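Local coordinates for protein immunoreactive 84kD antigen PG93 (Porphyromonas gingivalis, PDB 5M11) that serves as an essential bacterial surface component of the type IX secretion system and binds zinc and calcium ions, at residues Leu229-Asp234 against Leu244-Glu249; Arg236-Asp241 against Ala267-Val272; Tyr675-Pro680 against Thr690-Gln695; Tyr737-Tyr742 against Lys750-Ala755. One frame throughout, in Å; residues are numbered along the deposited sequence.

The four contacts fall into two pairs. Contacts 1 and 2 have centres 10 Å apart and share the sheet of strands 236-239 and 244-247, one four-stranded blade of a propeller-like array. Contact 1 ties it to the preceding blade and contact 2 to the following one, and their segments alternate along the chain. Contacts 3 and 4 follow in series, near the C-terminus; their centres lie 9 Å apart, in two sheets packed face to face as a small sandwich, where V676 meets I752. Between the pairs the centres of contacts 1 and 4 are 69 Å apart, so blade-to-blade packing and sandwich packing belong to separate parts of the chain.

Contact 1: residues Leu229-Asp234 against Leu244-Glu249; sequences LSSSAD and LFICAE
S231 and S232 both direct their hydroxyls at A248, so van der Waals contact between OG atoms and one methyl group forms the middle of this interface. S231 OG lies 3.3 Å from A248 CB, and S232 OG approaches the same A248 CB to 3.2 Å. Two residues earlier, within strand 244-247, I246 turns its CG2 branch toward S231, reaching S231 OG at 3.7 Å. The loop that carries the serines follows strand 226-230, the last of one four-stranded sheet, while I246 belongs to the second strand of the next. That succession of sheets, each ordered 1-2-3-4, is the blade arrangement of a beta-propeller, and the contact joins two consecutive blades.

Polar contact across the segments is slight. With its chi1 at 67°, S232 holds OG between its backbone N and carbonyl carbon, where it accepts a weak hydrogen bond from E249 N at 3.5 Å, with an angle of 156° at the hydrogen. S231 OG bonds instead to S235 OG, and the S235 hydroxyl is also hydrogen-bonded to S232 O, both within the loop between the blades.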
loop_
_atom_site.group_PDB
_atom_site.type_symbol
_atom_site.label_atom_id
_atom_site.label_comp_id
_atom_site.label_asym_id
_atom_site.label_seq_id
_atom_site.Cartn_x
_atom_site.Cartn_y
_atom_site.Cartn_z
ATOM N N LEU A 229 7.935 -32.711 -25.995
ATOM C CA LEU A 229 6.721 -32.159 -26.584
ATOM C C LEU A 229 7.013 -30.776 -27.145
ATOM O O LEU A 229 8.064 -30.191 -26.870
ATOM C CB LEU A 229 5.491 -32.165 -25.642
ATOM C CG LEU A 229 5.437 -31.440 -24.284
ATOM C CD1 LEU A 229 6.190 -32.158 -23.218
ATOM C CD2 LEU A 229 5.766 -29.947 -24.355
ATOM N N SER A 230 6.088 -30.272 -27.947
ATOM C CA SER A 230 6.184 -28.964 -28.555
ATOM C C SER A 230 5.050 -28.105 -28.040
ATOM O O SER A 230 3.968 -28.071 -28.624
ATOM C CB SER A 230 6.145 -29.067 -30.076
ATOM O OG SER A 230 6.975 -30.088 -30.604
ATOM N N SER A 231 5.282 -27.419 -26.930
ATOM C CA SER A 231 4.308 -26.508 -26.344
ATOM C C SER A 231 4.267 -25.179 -27.149
ATOM O O SER A 231 5.027 -25.006 -28.114
ATOM C CB SER A 231 4.670 -26.256 -24.887
ATOM O OG SER A 231 3.712 -25.425 -24.268
ATOM N N SER A 232 3.368 -24.254 -26.762
ATOM C CA SER A 232 3.265 -22.951 -27.410
ATOM C C SER A 232 4.404 -22.058 -26.923
ATOM O O SER A 232 4.933 -22.303 -25.832
ATOM C CB SER A 232 1.909 -22.315 -27.120
ATOM O OG SER A 232 1.762 -21.966 -25.756
ATOM N N ALA A 233 4.774 -21.019 -27.716
ATOM C CA ALA A 233 5.846 -20.071 -27.392
ATOM C C ALA A 233 5.596 -19.386 -26.075
ATOM O O ALA A 233 4.452 -19.258 -25.636
ATOM C CB ALA A 233 5.995 -19.028 -28.488
ATOM N N ASP A 234 6.684 -18.980 -25.432
ATOM C CA ASP A 234 6.699 -18.273 -24.162
ATOM C C ASP A 234 5.826 -18.995 -23.107
ATOM O O ASP A 234 5.001 -18.379 -22.420
ATOM C CB ASP A 234 6.299 -16.797 -24.358
ATOM C CG ASP A 234 7.308 -16.033 -25.202
ATOM O OD1 ASP A 234 8.320 -15.568 -24.637
ATOM O OD2 ASP A 234 7.093 -15.917 -26.440
ATOM N N LEU A 244 6.924 -31.731 -13.353
ATOM C CA LEU A 244 7.089 -30.421 -13.987
ATOM C C LEU A 244 5.799 -29.994 -14.687
ATOM O O LEU A 244 5.121 -30.823 -15.311
ATOM C CB LEU A 244 8.256 -30.383 -14.978
ATOM C CG LEU A 244 9.542 -31.043 -14.558
ATOM C CD1 LEU A 244 10.525 -31.054 -15.726
ATOM C CD2 LEU A 244 10.143 -30.413 -13.249
ATOM N N PHE A 245 5.467 -28.695 -14.591
ATOM C CA PHE A 245 4.269 -28.190 -15.250
ATOM C C PHE A 245 4.641 -27.191 -16.314
ATOM O O PHE A 245 5.257 -26.162 -16.010
ATOM C CB PHE A 245 3.286 -27.590 -14.237
ATOM C CG PHE A 245 2.776 -28.610 -13.248
ATOM C CD1 PHE A 245 1.595 -29.302 -13.488
ATOM C CD2 PHE A 245 3.500 -28.911 -12.097
ATOM C CE1 PHE A 245 1.123 -30.249 -12.574
ATOM C CE2 PHE A 245 3.038 -29.869 -11.190
ATOM C CZ PHE A 245 1.850 -30.530 -11.431
ATOM N N ILE A 246 4.324 -27.537 -17.575
ATOM C CA ILE A 246 4.556 -26.669 -18.730
ATOM C C ILE A 246 3.242 -25.991 -19.015
ATOM O O ILE A 246 2.319 -26.620 -19.533
ATOM C CB ILE A 246 5.130 -27.392 -19.976
ATOM C CG1 ILE A 246 6.382 -28.240 -19.651
ATOM C CG2 ILE A 246 5.387 -26.400 -21.106
ATOM C CD1 ILE A 246 7.642 -27.503 -19.333
ATOM N N CYS A 247 3.136 -24.727 -18.624
ATOM C CA CYS A 247 1.898 -23.996 -18.780
ATOM C C CYS A 247 1.986 -23.076 -19.940
ATOM O O CYS A 247 2.763 -22.114 -19.955
ATOM C CB CYS A 247 1.546 -23.264 -17.497
ATOM S SG CYS A 247 1.606 -24.334 -16.044
ATOM N N ALA A 248 1.228 -23.463 -20.959
ATOM C CA ALA A 248 1.055 -22.799 -22.233
ATOM C C ALA A 248 -0.242 -22.010 -22.196
ATOM O O ALA A 248 -0.990 -22.115 -21.213
ATOM C CB ALA A 248 0.998 -23.850 -23.328
ATOM N N GLU A 249 -0.525 -21.226 -23.245
ATOM C CA GLU A 249 -1.786 -20.509 -23.300
ATOM C C GLU A 249 -2.882 -21.498 -23.673
ATOM O O GLU A 249 -2.779 -22.147 -24.714
ATOM C CB GLU A 249 -1.717 -19.343 -24.289
ATOM C CG GLU A 249 -1.466 -18.011 -23.611
ATOM C CD GLU A 249 -1.723 -16.822 -24.516
ATOM O OE1 GLU A 249 -2.900 -16.410 -24.641
ATOM O OE2 GLU A 249 -0.749 -16.317 -25.118
#

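Contact 2: residues Arg236-Asp241 against Ala267-Val272; sequences RLYVTD and ADVLGV
The Y238 ring presents one face to G271, whose CA stands 4.0 Å from the Y238 ring centroid and only 6° off the normal, a CH-pi contact almost exactly over the centre. G271 N lies over that face too, 3.8 Å from Y238 CE2. At the ring edge, near its plane, is V269 O. V272 CG2 approaches obliquely, 3.8 Å from Y238 CD2, the two side chains crossing at about a right angle. For the R236 guanidinium, D268 C lies at the edge.

The Y238 hydroxyl donates a hydrogen bond to V269 O over 2.9 Å. The C=O...OH angle is 124° and the donor is tilted 21° from the carbonyl plane. R236 NH1 comes to 2.7 Å from the same V269 O, with the arginine chain bent at chi2 and chi3 to bring it there. V269 adds CG1, 4.1 Å from Y238 CE2.

Strand 236-239 opens one four-stranded sheet and strand 271-273 opens the next, so the contact joins the first strand of one propeller blade to the first strand of the next and the loop leading into it. C247, from the neighbouring strand 244-247, also packs on Y238.

Chemically, the V269 carbonyl in the loop before strand 271-273 accepts the phenol hydrogen bond, which ties the polar end of the tyrosine to a main-chain oxygen, while G271 CA packs over its apolar face.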
loop_
_atom_site.group_PDB
_atom_site.type_symbol
_atom_site.label_atom_id
_atom_site.label_comp_id
_atom_site.label_asym_id
_atom_site.label_seq_id
_atom_site.Cartn_x
_atom_site.Cartn_y
_atom_site.Cartn_z
ATOM N N ARG A 236 5.460 -21.288 -19.580
ATOM C CA ARG A 236 6.105 -21.162 -18.266
ATOM C C ARG A 236 6.405 -22.557 -17.693
ATOM O O ARG A 236 5.610 -23.478 -17.901
ATOM C CB ARG A 236 5.213 -20.352 -17.303
ATOM C CG ARG A 236 5.107 -18.854 -17.617
ATOM C CD ARG A 236 3.669 -18.333 -17.543
ATOM N NE ARG A 236 2.898 -18.666 -18.744
ATOM C CZ ARG A 236 1.575 -18.765 -18.791
ATOM N NH1 ARG A 236 0.846 -18.538 -17.705
ATOM N NH2 ARG A 236 0.967 -19.088 -19.930
ATOM N N LEU A 237 7.533 -22.715 -16.972
ATOM C CA LEU A 237 7.900 -23.988 -16.318
ATOM C C LEU A 237 7.853 -23.851 -14.805
ATOM O O LEU A 237 8.601 -23.062 -14.237
ATOM C CB LEU A 237 9.294 -24.522 -16.755
ATOM C CG LEU A 237 9.961 -25.614 -15.881
ATOM C CD1 LEU A 237 9.344 -26.975 -16.092
ATOM C CD2 LEU A 237 11.401 -25.747 -16.200
ATOM N N TYR A 238 7.003 -24.649 -14.157
ATOM C CA TYR A 238 6.888 -24.703 -12.700
ATOM C C TYR A 238 7.453 -26.021 -12.292
ATOM O O TYR A 238 7.072 -27.067 -12.825
ATOM C CB TYR A 238 5.442 -24.482 -12.212
ATOM C CG TYR A 238 4.886 -23.190 -12.758
ATOM C CD1 TYR A 238 5.627 -22.013 -12.700
ATOM C CD2 TYR A 238 3.700 -23.171 -13.480
ATOM C CE1 TYR A 238 5.173 -20.838 -13.294
ATOM C CE2 TYR A 238 3.234 -21.998 -14.076
ATOM C CZ TYR A 238 3.975 -20.833 -13.976
ATOM O OH TYR A 238 3.540 -19.657 -14.529
ATOM N N VAL A 239 8.462 -25.952 -11.451
ATOM C CA VAL A 239 9.184 -27.105 -10.936
ATOM C C VAL A 239 8.500 -27.509 -9.642
ATOM O O VAL A 239 7.998 -26.664 -8.896
ATOM C CB VAL A 239 10.713 -26.829 -10.799
ATOM C CG1 VAL A 239 11.473 -28.055 -10.290
ATOM C CG2 VAL A 239 11.291 -26.400 -12.148
ATOM N N THR A 240 8.410 -28.824 -9.434
ATOM C CA THR A 240 7.751 -29.462 -8.308
ATOM C C THR A 240 8.452 -30.817 -8.081
ATOM O O THR A 240 9.031 -31.393 -9.014
ATOM C CB THR A 240 6.241 -29.527 -8.669
ATOM O OG1 THR A 240 5.587 -28.321 -8.267
ATOM C CG2 THR A 240 5.541 -30.703 -8.135
ATOM N N ASP A 241 8.420 -31.297 -6.831
ATOM C CA ASP A 241 8.945 -32.584 -6.394
ATOM C C ASP A 241 8.097 -33.744 -6.960
ATOM O O ASP A 241 8.564 -34.875 -7.005
ATOM C CB ASP A 241 8.914 -32.628 -4.859
ATOM C CG ASP A 241 10.152 -32.150 -4.114
ATOM O OD1 ASP A 241 11.026 -31.494 -4.748
ATOM O OD2 ASP A 241 10.272 -32.467 -2.906
ATOM N N ALA A 267 -6.048 -22.635 -18.596
ATOM C CA ALA A 267 -5.481 -21.391 -19.105
ATOM C C ALA A 267 -4.926 -20.503 -17.979
ATOM O O ALA A 267 -5.303 -20.657 -16.816
ATOM C CB ALA A 267 -6.540 -20.625 -19.868
ATOM N N ASP A 268 -4.034 -19.563 -18.355
ATOM C CA ASP A 268 -3.426 -18.525 -17.527
ATOM C C ASP A 268 -3.076 -19.060 -16.129
ATOM O O ASP A 268 -3.775 -18.780 -15.150
ATOM C CB ASP A 268 -4.356 -17.288 -17.449
ATOM C CG ASP A 268 -4.903 -16.758 -18.782
ATOM O OD1 ASP A 268 -4.112 -16.628 -19.746
ATOM O OD2 ASP A 268 -6.108 -16.397 -18.834
ATOM N N VAL A 269 -2.006 -19.862 -16.066
ATOM C CA VAL A 269 -1.507 -20.489 -14.841
ATOM C C VAL A 269 -0.182 -19.821 -14.492
ATOM O O VAL A 269 0.748 -19.858 -15.296
ATOM C CB VAL A 269 -1.383 -22.032 -14.973
ATOM C CG1 VAL A 269 -0.826 -22.649 -13.690
ATOM C CG2 VAL A 269 -2.722 -22.663 -15.344
ATOM N N LEU A 270 -0.112 -19.219 -13.292
ATOM C CA LEU A 270 1.012 -18.432 -12.797
ATOM C C LEU A 270 1.897 -19.175 -11.780
ATOM O O LEU A 270 3.031 -18.742 -11.500
ATOM C CB LEU A 270 0.466 -17.149 -12.147
ATOM C CG LEU A 270 -0.277 -16.146 -13.040
ATOM C CD1 LEU A 270 -0.695 -14.937 -12.251
ATOM C CD2 LEU A 270 0.570 -15.706 -14.228
ATOM N N GLY A 271 1.381 -20.272 -11.231
ATOM C CA GLY A 271 2.110 -21.052 -10.243
ATOM C C GLY A 271 1.454 -22.373 -9.949
ATOM O O GLY A 271 0.262 -22.537 -10.208
ATOM N N VAL A 272 2.247 -23.341 -9.460
ATOM C CA VAL A 272 1.778 -24.683 -9.100
ATOM C C VAL A 272 2.526 -25.128 -7.845
ATOM O O VAL A 272 3.729 -24.865 -7.739
ATOM C CB VAL A 272 1.889 -25.765 -10.229
ATOM C CG1 VAL A 272 1.238 -27.072 -9.789
ATOM C CG2 VAL A 272 1.259 -25.305 -11.543
#

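Contact 3: residues Tyr675-Pro680 against Thr690-Gln695; sequences YVYPNP and TIAGLQ
In Y675 and Y677, chi1 values of 66° and 69° place CG between the backbone N and the carbonyl carbon, which turns both rings across the neighbouring strand onto A692 and T690. The two strands form a beta hairpin in the smaller sheet of the C-terminal sandwich, running at 150° to each other. Y675 with A692 and Y677 with T690 are hydrogen-bonded antiparallel pairs, bonded in both directions; the bond from A692 N to Y675 O measures 2.8 Å. V676 with I691 is the non-hydrogen-bonded pair between them.

On the tyrosine side of the sheet, A692 CB lies 3.8 Å from the Y675 ring centroid, over the face but offset toward the rim, a CH-pi contact. The same methyl sits at the edge of the Y677 ring, 3.8 Å from Y677 CE2, so it touches both rings in different ways. T690 CB makes a second CH-pi contact, 3.9 Å from the Y677 ring centroid. The T690 hydroxyl is engaged elsewhere, by K721 NZ.

V676 and I691 point to the other side, where both pack on V739 of the facing sheet, and V676 also on I752 and F754. They lie side by side, and V676 CG1 meets I691 CD1 at 3.6 Å. Back on the tyrosine side, T690 CG2 lies 3.4 Å from Y677 OH.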
loop_
_atom_site.group_PDB
_atom_site.type_symbol
_atom_site.label_atom_id
_atom_site.label_comp_id
_atom_site.label_asym_id
_atom_site.label_seq_id
_atom_site.Cartn_x
_atom_site.Cartn_y
_atom_site.Cartn_z
ATOM N N TYR A 675 -3.959 1.345 31.435
ATOM C CA TYR A 675 -3.073 0.406 32.140
ATOM C C TYR A 675 -1.584 0.833 32.089
ATOM O O TYR A 675 -1.181 1.558 31.184
ATOM C CB TYR A 675 -3.243 -1.019 31.591
ATOM C CG TYR A 675 -2.808 -1.213 30.158
ATOM C CD1 TYR A 675 -1.644 -1.912 29.853
ATOM C CD2 TYR A 675 -3.601 -0.776 29.102
ATOM C CE1 TYR A 675 -1.266 -2.146 28.531
ATOM C CE2 TYR A 675 -3.241 -1.016 27.775
ATOM C CZ TYR A 675 -2.065 -1.692 27.493
ATOM O OH TYR A 675 -1.682 -1.883 26.187
ATOM N N VAL A 676 -0.784 0.388 33.073
ATOM C CA VAL A 676 0.657 0.675 33.159
ATOM C C VAL A 676 1.415 -0.606 32.946
ATOM O O VAL A 676 1.060 -1.634 33.528
ATOM C CB VAL A 676 1.137 1.325 34.492
ATOM C CG1 VAL A 676 2.433 2.092 34.296
ATOM C CG2 VAL A 676 0.086 2.199 35.144
ATOM N N TYR A 677 2.487 -0.541 32.162
ATOM C CA TYR A 677 3.358 -1.672 31.929
ATOM C C TYR A 677 4.785 -1.155 31.817
ATOM O O TYR A 677 5.044 -0.175 31.108
ATOM C CB TYR A 677 2.933 -2.536 30.725
ATOM C CG TYR A 677 3.100 -1.900 29.366
ATOM C CD1 TYR A 677 4.237 -2.134 28.599
ATOM C CD2 TYR A 677 2.100 -1.106 28.821
ATOM C CE1 TYR A 677 4.381 -1.578 27.326
ATOM C CE2 TYR A 677 2.240 -0.523 27.559
ATOM C CZ TYR A 677 3.384 -0.763 26.810
ATOM O OH TYR A 677 3.521 -0.177 25.570
ATOM N N PRO A 678 5.718 -1.765 32.566
ATOM C CA PRO A 678 5.528 -2.932 33.433
ATOM C C PRO A 678 5.054 -2.582 34.856
ATOM O O PRO A 678 5.412 -1.549 35.431
ATOM C CB PRO A 678 6.912 -3.579 33.428
ATOM C CG PRO A 678 7.874 -2.431 33.254
ATOM C CD PRO A 678 7.131 -1.339 32.521
ATOM N N ASN A 679 4.214 -3.463 35.407
ATOM C CA ASN A 679 3.708 -3.381 36.769
ATOM C C ASN A 679 3.893 -4.770 37.419
ATOM O O ASN A 679 3.254 -5.733 36.983
ATOM C CB ASN A 679 2.260 -2.885 36.831
ATOM C CG ASN A 679 1.732 -2.695 38.242
ATOM O OD1 ASN A 679 2.472 -2.676 39.253
ATOM N ND2 ASN A 679 0.424 -2.545 38.342
ATOM N N PRO A 680 4.812 -4.910 38.404
ATOM C CA PRO A 680 5.643 -3.861 39.012
ATOM C C PRO A 680 6.853 -3.483 38.155
ATOM O O PRO A 680 7.248 -4.261 37.276
ATOM C CB PRO A 680 6.080 -4.505 40.336
ATOM C CG PRO A 680 6.176 -5.957 40.017
ATOM C CD PRO A 680 5.041 -6.217 39.056
ATOM N N THR A 690 5.096 2.752 30.765
ATOM C CA THR A 690 4.246 3.222 29.675
ATOM C C THR A 690 2.775 3.187 30.106
ATOM O O THR A 690 2.266 2.120 30.486
ATOM C CB THR A 690 4.471 2.388 28.400
ATOM O OG1 THR A 690 5.853 2.455 28.057
ATOM C CG2 THR A 690 3.598 2.853 27.206
ATOM N N ILE A 691 2.104 4.365 30.054
ATOM C CA ILE A 691 0.664 4.496 30.297
ATOM C C ILE A 691 0.034 4.213 28.973
ATOM O O ILE A 691 0.407 4.855 27.996
ATOM C CB ILE A 691 0.188 5.861 30.901
ATOM C CG1 ILE A 691 1.035 6.328 32.134
ATOM C CG2 ILE A 691 -1.311 5.833 31.227
ATOM C CD1 ILE A 691 1.243 5.336 33.244
ATOM N N ALA A 692 -0.853 3.221 28.906
ATOM C CA ALA A 692 -1.488 2.861 27.644
ATOM C C ALA A 692 -3.011 2.751 27.805
ATOM O O ALA A 692 -3.517 2.884 28.925
ATOM C CB ALA A 692 -0.895 1.568 27.114
ATOM N N GLY A 693 -3.716 2.580 26.678
ATOM C CA GLY A 693 -5.174 2.525 26.620
ATOM C C GLY A 693 -5.849 3.864 26.881
ATOM O O GLY A 693 -7.051 3.903 27.166
ATOM N N LEU A 694 -5.094 4.975 26.766
ATOM C CA LEU A 694 -5.582 6.330 26.983
ATOM C C LEU A 694 -6.396 6.850 25.811
ATOM O O LEU A 694 -6.606 6.136 24.826
ATOM C CB LEU A 694 -4.397 7.293 27.207
ATOM C CG LEU A 694 -3.563 7.149 28.462
ATOM C CD1 LEU A 694 -2.343 7.939 28.333
ATOM C CD2 LEU A 694 -4.291 7.643 29.658
ATOM N N GLN A 695 -6.831 8.121 25.920
ATOM C CA GLN A 695 -7.573 8.875 24.907
ATOM C C GLN A 695 -6.829 10.187 24.719
ATOM O O GLN A 695 -6.453 10.781 25.713
ATOM C CB GLN A 695 -9.032 9.096 25.365
ATOM C CG GLN A 695 -10.036 9.308 24.236
ATOM C CD GLN A 695 -10.546 8.010 23.653
ATOM O OE1 GLN A 695 -11.534 7.433 24.116
ATOM N NE2 GLN A 695 -9.909 7.540 22.599
#

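Contact 4: residues Tyr737-Tyr742 against Lys750-Ala755; sequences YAVAVY and KLIRFA
Y737, V739 and V741 face F754, I752 and K750 as hydrogen-bonded antiparallel pairs, the strand directions 155° apart, and A738 with R753 and A740 with L751 are the non-hydrogen-bonded pairs. The central pair is the straightest: V739 N to I752 O is 2.8 Å, with 176° at the hydrogen.

F754, with chi1 at 74°, swings its ring across to the other strand, so that Y737 CB lies over one face, 4.0 Å from the F754 ring centroid and offset toward the rim, a CH-pi contact. V739 CG2 meets the edge of that ring at F754 CE2, 3.7 Å away, and V739 CB packs 3.8 Å from I752 CG1. These side chains belong to the face of the hairpin turned to the second sheet of the sandwich, strand 675-677 among its strands. On the reverse face A738 CB lies 3.9 Å from L751 CD1 and 4.0 Å from R753 CG. Near the turn, the side chain of V741 lies about 9 Å from the calcium ion bound by E670 and D743.

Six backbone hydrogen bonds thus supply partners for the polar groups of the three hydrogen-bonded pairs, while aliphatic and aromatic side chains make up the packing toward the sandwich interior.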
loop_
_atom_site.group_PDB
_atom_site.type_symbol
_atom_site.label_atom_id
_atom_site.label_comp_id
_atom_site.label_asym_id
_atom_site.label_seq_id
_atom_site.Cartn_x
_atom_site.Cartn_y
_atom_site.Cartn_z
ATOM N N TYR A 737 2.633 3.998 43.219
ATOM C CA TYR A 737 2.424 5.275 42.549
ATOM C C TYR A 737 1.070 5.237 41.859
ATOM O O TYR A 737 0.494 4.153 41.700
ATOM C CB TYR A 737 3.599 5.577 41.585
ATOM C CG TYR A 737 4.904 5.768 42.339
ATOM C CD1 TYR A 737 5.287 7.022 42.800
ATOM C CD2 TYR A 737 5.701 4.675 42.687
ATOM C CE1 TYR A 737 6.443 7.195 43.553
ATOM C CE2 TYR A 737 6.854 4.834 43.452
ATOM C CZ TYR A 737 7.218 6.098 43.885
ATOM O OH TYR A 737 8.352 6.287 44.630
ATOM N N ALA A 738 0.518 6.414 41.542
ATOM C CA ALA A 738 -0.810 6.486 40.957
ATOM C C ALA A 738 -0.844 7.379 39.754
ATOM O O ALA A 738 -0.187 8.420 39.707
ATOM C CB ALA A 738 -1.809 6.977 41.983
ATOM N N VAL A 739 -1.652 6.963 38.782
ATOM C CA VAL A 739 -1.890 7.629 37.512
ATOM C C VAL A 739 -3.352 8.088 37.506
ATOM O O VAL A 739 -4.281 7.260 37.523
ATOM C CB VAL A 739 -1.552 6.665 36.342
ATOM C CG1 VAL A 739 -1.716 7.346 34.992
ATOM C CG2 VAL A 739 -0.143 6.103 36.495
ATOM N N ALA A 740 -3.541 9.417 37.549
ATOM C CA ALA A 740 -4.861 10.029 37.503
ATOM C C ALA A 740 -5.093 10.552 36.106
ATOM O O ALA A 740 -4.335 11.401 35.621
ATOM C CB ALA A 740 -4.972 11.135 38.529
ATOM N N VAL A 741 -6.097 9.975 35.429
ATOM C CA VAL A 741 -6.461 10.321 34.056
ATOM C C VAL A 741 -7.800 11.029 34.054
ATOM O O VAL A 741 -8.805 10.442 34.429
ATOM C CB VAL A 741 -6.474 9.100 33.089
ATOM C CG1 VAL A 741 -6.781 9.538 31.663
ATOM C CG2 VAL A 741 -5.158 8.330 33.144
ATOM N N TYR A 742 -7.816 12.276 33.594
ATOM C CA TYR A 742 -9.048 13.041 33.487
ATOM C C TYR A 742 -9.254 13.542 32.057
ATOM O O TYR A 742 -8.369 14.196 31.498
ATOM C CB TYR A 742 -9.059 14.217 34.479
ATOM C CG TYR A 742 -10.273 15.114 34.354
ATOM C CD1 TYR A 742 -11.509 14.725 34.866
ATOM C CD2 TYR A 742 -10.187 16.354 33.727
ATOM C CE1 TYR A 742 -12.629 15.548 34.758
ATOM C CE2 TYR A 742 -11.300 17.183 33.610
ATOM C CZ TYR A 742 -12.521 16.775 34.125
ATOM O OH TYR A 742 -13.619 17.595 34.019
ATOM N N LYS A 750 -10.108 8.487 35.841
ATOM C CA LYS A 750 -9.654 7.113 35.980
ATOM C C LYS A 750 -8.402 7.086 36.863
ATOM O O LYS A 750 -7.357 7.645 36.520
ATOM C CB LYS A 750 -9.414 6.449 34.614
ATOM C CG LYS A 750 -9.206 4.935 34.674
ATOM C CD LYS A 750 -10.476 4.150 35.006
ATOM C CE LYS A 750 -10.226 2.663 34.965
ATOM N NZ LYS A 750 -11.481 1.887 35.138
ATOM N N LEU A 751 -8.539 6.471 38.027
ATOM C CA LEU A 751 -7.437 6.369 38.951
ATOM C C LEU A 751 -6.935 4.948 38.940
ATOM O O LEU A 751 -7.656 4.021 39.317
ATOM C CB LEU A 751 -7.849 6.834 40.357
ATOM C CG LEU A 751 -6.764 6.889 41.438
ATOM C CD1 LEU A 751 -5.551 7.714 40.999
ATOM C CD2 LEU A 751 -7.340 7.432 42.733
ATOM N N ILE A 752 -5.712 4.775 38.433
ATOM C CA ILE A 752 -5.071 3.465 38.346
ATOM C C ILE A 752 -3.709 3.527 39.074
ATOM O O ILE A 752 -3.061 4.577 39.100
ATOM C CB ILE A 752 -4.975 2.951 36.881
ATOM C CG1 ILE A 752 -3.965 3.748 36.039
ATOM C CG2 ILE A 752 -6.366 2.900 36.209
ATOM C CD1 ILE A 752 -3.337 2.929 34.975
ATOM N N ARG A 753 -3.311 2.420 39.703
ATOM C CA ARG A 753 -2.074 2.373 40.474
ATOM C C ARG A 753 -1.106 1.318 39.937
ATOM O O ARG A 753 -1.544 0.304 39.385
ATOM C CB ARG A 753 -2.390 2.092 41.953
ATOM C CG ARG A 753 -3.081 3.228 42.676
ATOM C CD ARG A 753 -3.855 2.706 43.869
ATOM N NE ARG A 753 -4.212 3.767 44.815
ATOM C CZ ARG A 753 -3.623 3.960 45.996
ATOM N NH1 ARG A 753 -2.639 3.161 46.397
ATOM N NH2 ARG A 753 -4.021 4.948 46.789
ATOM N N PHE A 754 0.212 1.559 40.111
ATOM C CA PHE A 754 1.304 0.651 39.726
ATOM C C PHE A 754 2.409 0.690 40.796
ATOM O O PHE A 754 2.591 1.712 41.470
ATOM C CB PHE A 754 1.866 0.967 38.328
ATOM C CG PHE A 754 2.724 2.204 38.256
ATOM C CD1 PHE A 754 4.103 2.126 38.438
ATOM C CD2 PHE A 754 2.158 3.449 38.013
ATOM C CE1 PHE A 754 4.894 3.276 38.393
ATOM C CE2 PHE A 754 2.952 4.593 37.936
ATOM C CZ PHE A 754 4.314 4.500 38.129
ATOM N N ALA A 755 3.156 -0.411 40.930
ATOM C CA ALA A 755 4.190 -0.517 41.943
ATOM C C ALA A 755 5.616 -0.422 41.388
ATOM O O ALA A 755 5.904 -0.936 40.303
ATOM C CB ALA A 755 4.024 -1.828 42.685
#